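PDB 4FBD: putative uncharacterized protein from Toxoplasma gondii, which is of unknown function but belongs to a family of uncharacterised proteins sharing the DUF3228 domain. Local coordinates for residues Ala87-His92 / Ile153-Glu158. Sequence-based numbering, arbitrary orientation.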
loop_
_atom_site.group_PDB
_atom_site.type_symbol
_atom_site.label_atom_id
_atom_site.label_comp_id
_atom_site.label_asym_id
_atom_site.label_seq_id
_atom_site.Cartn_x
_atom_site.Cartn_y
_atom_site.Cartn_z
ATOM N N ALA A 87 23.222 -11.900 4.483
ATOM C CA ALA A 87 24.483 -12.068 3.805
ATOM C C ALA A 87 25.392 -12.311 4.973
ATOM O O ALA A 87 25.063 -11.899 6.090
ATOM C CB ALA A 87 24.882 -10.806 3.065
ATOM N N PRO A 88 26.526 -12.986 4.750
ATOM C CA PRO A 88 27.438 -13.223 5.870
ATOM C C PRO A 88 28.074 -11.948 6.462
ATOM O O PRO A 88 28.818 -12.054 7.443
ATOM C CB PRO A 88 28.518 -14.138 5.269
ATOM C CG PRO A 88 28.384 -13.996 3.789
ATOM C CD PRO A 88 26.956 -13.671 3.521
ATOM N N PHE A 89 27.788 -10.769 5.886
ATOM C CA PHE A 89 28.366 -9.510 6.389
ATOM C C PHE A 89 27.441 -8.690 7.294
ATOM O O PHE A 89 27.845 -7.636 7.810
ATOM C CB PHE A 89 28.924 -8.631 5.257
ATOM C CG PHE A 89 27.884 -8.071 4.299
ATOM C CD1 PHE A 89 27.155 -6.927 4.619
ATOM C CD2 PHE A 89 27.713 -8.631 3.034
ATOM C CE1 PHE A 89 26.227 -6.391 3.716
ATOM C CE2 PHE A 89 26.792 -8.097 2.131
ATOM C CZ PHE A 89 26.048 -6.976 2.476
ATOM N N CYS A 90 26.211 -9.161 7.478
ATOM C CA CYS A 90 25.286 -8.494 8.366
ATOM C C CYS A 90 24.941 -9.429 9.509
ATOM O O CYS A 90 24.840 -10.636 9.337
ATOM C CB CYS A 90 23.997 -8.082 7.651
ATOM S SG CYS A 90 22.910 -7.175 8.768
ATOM N N ARG A 91 24.747 -8.858 10.683
ATOM C CA ARG A 91 24.386 -9.632 11.857
ATOM C C ARG A 91 23.705 -8.719 12.796
ATOM O O ARG A 91 23.876 -7.544 12.684
ATOM C CB ARG A 91 25.627 -10.235 12.490
ATOM C CG ARG A 91 25.486 -10.555 13.943
ATOM C CD ARG A 91 26.249 -11.711 14.255
ATOM N NE ARG A 91 25.651 -12.932 13.682
ATOM C CZ ARG A 91 26.289 -14.105 13.638
ATOM N NH1 ARG A 91 27.542 -14.209 14.104
ATOM N NH2 ARG A 91 25.693 -15.175 13.118
ATOM N N HIS A 92 22.899 -9.234 13.713
ATOM C CA HIS A 92 22.261 -8.342 14.658
ATOM C C HIS A 92 21.923 -8.986 15.993
ATOM O O HIS A 92 21.820 -10.192 16.092
ATOM C CB HIS A 92 21.025 -7.719 14.004
ATOM C CG HIS A 92 19.927 -8.688 13.730
ATOM N ND1 HIS A 92 18.742 -8.680 14.437
ATOM C CD2 HIS A 92 19.840 -9.716 12.854
ATOM C CE1 HIS A 92 17.960 -9.644 13.986
ATOM N NE2 HIS A 92 18.603 -10.290 13.030
ATOM N N ILE A 153 22.297 -3.466 14.649
ATOM C CA ILE A 153 22.656 -4.076 13.374
ATOM C C ILE A 153 24.141 -3.935 13.210
ATOM O O ILE A 153 24.667 -2.832 13.343
ATOM C CB ILE A 153 21.968 -3.409 12.189
ATOM C CG1 ILE A 153 20.468 -3.232 12.456
ATOM C CG2 ILE A 153 22.208 -4.234 10.924
ATOM C CD1 ILE A 153 19.754 -4.532 12.701
ATOM N N LEU A 154 24.811 -5.046 12.917
ATOM C CA LEU A 154 26.259 -5.073 12.760
ATOM C C LEU A 154 26.712 -5.330 11.329
ATOM O O LEU A 154 26.041 -6.009 10.570
ATOM C CB LEU A 154 26.842 -6.185 13.635
ATOM C CG LEU A 154 26.501 -6.106 15.127
ATOM C CD1 LEU A 154 27.100 -7.267 15.877
ATOM C CD2 LEU A 154 26.952 -4.792 15.746
ATOM N N TYR A 155 27.854 -4.758 10.969
ATOM C CA TYR A 155 28.493 -4.982 9.667
ATOM C C TYR A 155 29.903 -5.385 9.951
ATOM O O TYR A 155 30.483 -4.930 10.934
ATOM C CB TYR A 155 28.455 -3.736 8.764
ATOM C CG TYR A 155 27.281 -3.712 7.794
ATOM C CD1 TYR A 155 25.968 -3.747 8.250
ATOM C CD2 TYR A 155 27.496 -3.640 6.418
ATOM C CE1 TYR A 155 24.895 -3.721 7.363
ATOM C CE2 TYR A 155 26.439 -3.614 5.522
ATOM C CZ TYR A 155 25.138 -3.659 6.002
ATOM O OH TYR A 155 24.085 -3.633 5.126
ATOM N N SER A 156 30.449 -6.258 9.113
ATOM C CA SER A 156 31.822 -6.681 9.268
ATOM C C SER A 156 32.729 -5.479 9.061
ATOM O O SER A 156 32.297 -4.451 8.541
ATOM C CB SER A 156 32.193 -7.757 8.242
ATOM O OG SER A 156 32.125 -7.243 6.921
ATOM N N ARG A 157 33.973 -5.622 9.503
ATOM C CA ARG A 157 35.017 -4.606 9.332
ATOM C C ARG A 157 35.240 -4.376 7.828
ATOM O O ARG A 157 35.422 -3.255 7.364
ATOM C CB ARG A 157 36.310 -5.134 9.952
ATOM C CG ARG A 157 37.479 -4.219 9.844
ATOM C CD ARG A 157 38.800 -4.964 10.051
ATOM N NE ARG A 157 38.934 -5.617 11.350
ATOM C CZ ARG A 157 38.922 -6.934 11.574
ATOM N NH1 ARG A 157 38.802 -7.804 10.588
ATOM N NH2 ARG A 157 39.064 -7.387 12.814
ATOM N N GLU A 158 35.190 -5.471 7.083
ATOM C CA GLU A 158 35.390 -5.473 5.640
ATOM C C GLU A 158 34.333 -4.618 4.944
ATOM O O GLU A 158 34.667 -3.643 4.269
ATOM C CB GLU A 158 35.371 -6.916 5.120
ATOM C CG GLU A 158 36.559 -7.776 5.631
ATOM C CD GLU A 158 36.651 -7.873 7.177
ATOM O OE1 GLU A 158 35.617 -8.105 7.857
ATOM O OE2 GLU A 158 37.777 -7.724 7.706
#
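F89 and Y155 meet where two antiparallel strands of a mixed sheet, 90-96 and 149-156, begin and end, a worked example of how a turn and a helix start can be tied to one strand pair. R91 and L154 form the hydrogen-bonded pair: L154 N reaches R91 O at 2.7 Å, and R91 N returns a bond to L154 O at 3.1 Å. Two residues further along, past the non-hydrogen-bonded pair C90-Y155, S156 N gives a third bond to F89 O (3.2 Å), joining the type I turn A87-C90 to the residue that N-caps helix 157-166, where S156 OG accepts from Q159 N.

F89 can be followed outward. Its CB lies near S156 OG; from there chi1 of 67° sets CG between the backbone N and the carbonyl carbon, and the side chain runs beside that of Y155, both pointing the same way. CD1 then meets Y155 CE2 at 3.5 Å, and CE1 comes to 3.3 Å from the same atom. The ring planes stand at 56°, an oblique pairing in which Y155 CZ and CE2 approach the edge of the F89 ring, while F89 O sits over one face of Y155.

On the face that carries Y155, the side chains of C90, I153 and H92 follow, H92 CB resting against I153 CD1 while its ND1 bonds to D151. C90 SG, obliquely placed to the Y155 ring, packs against I153 CG2 at 3.7 Å.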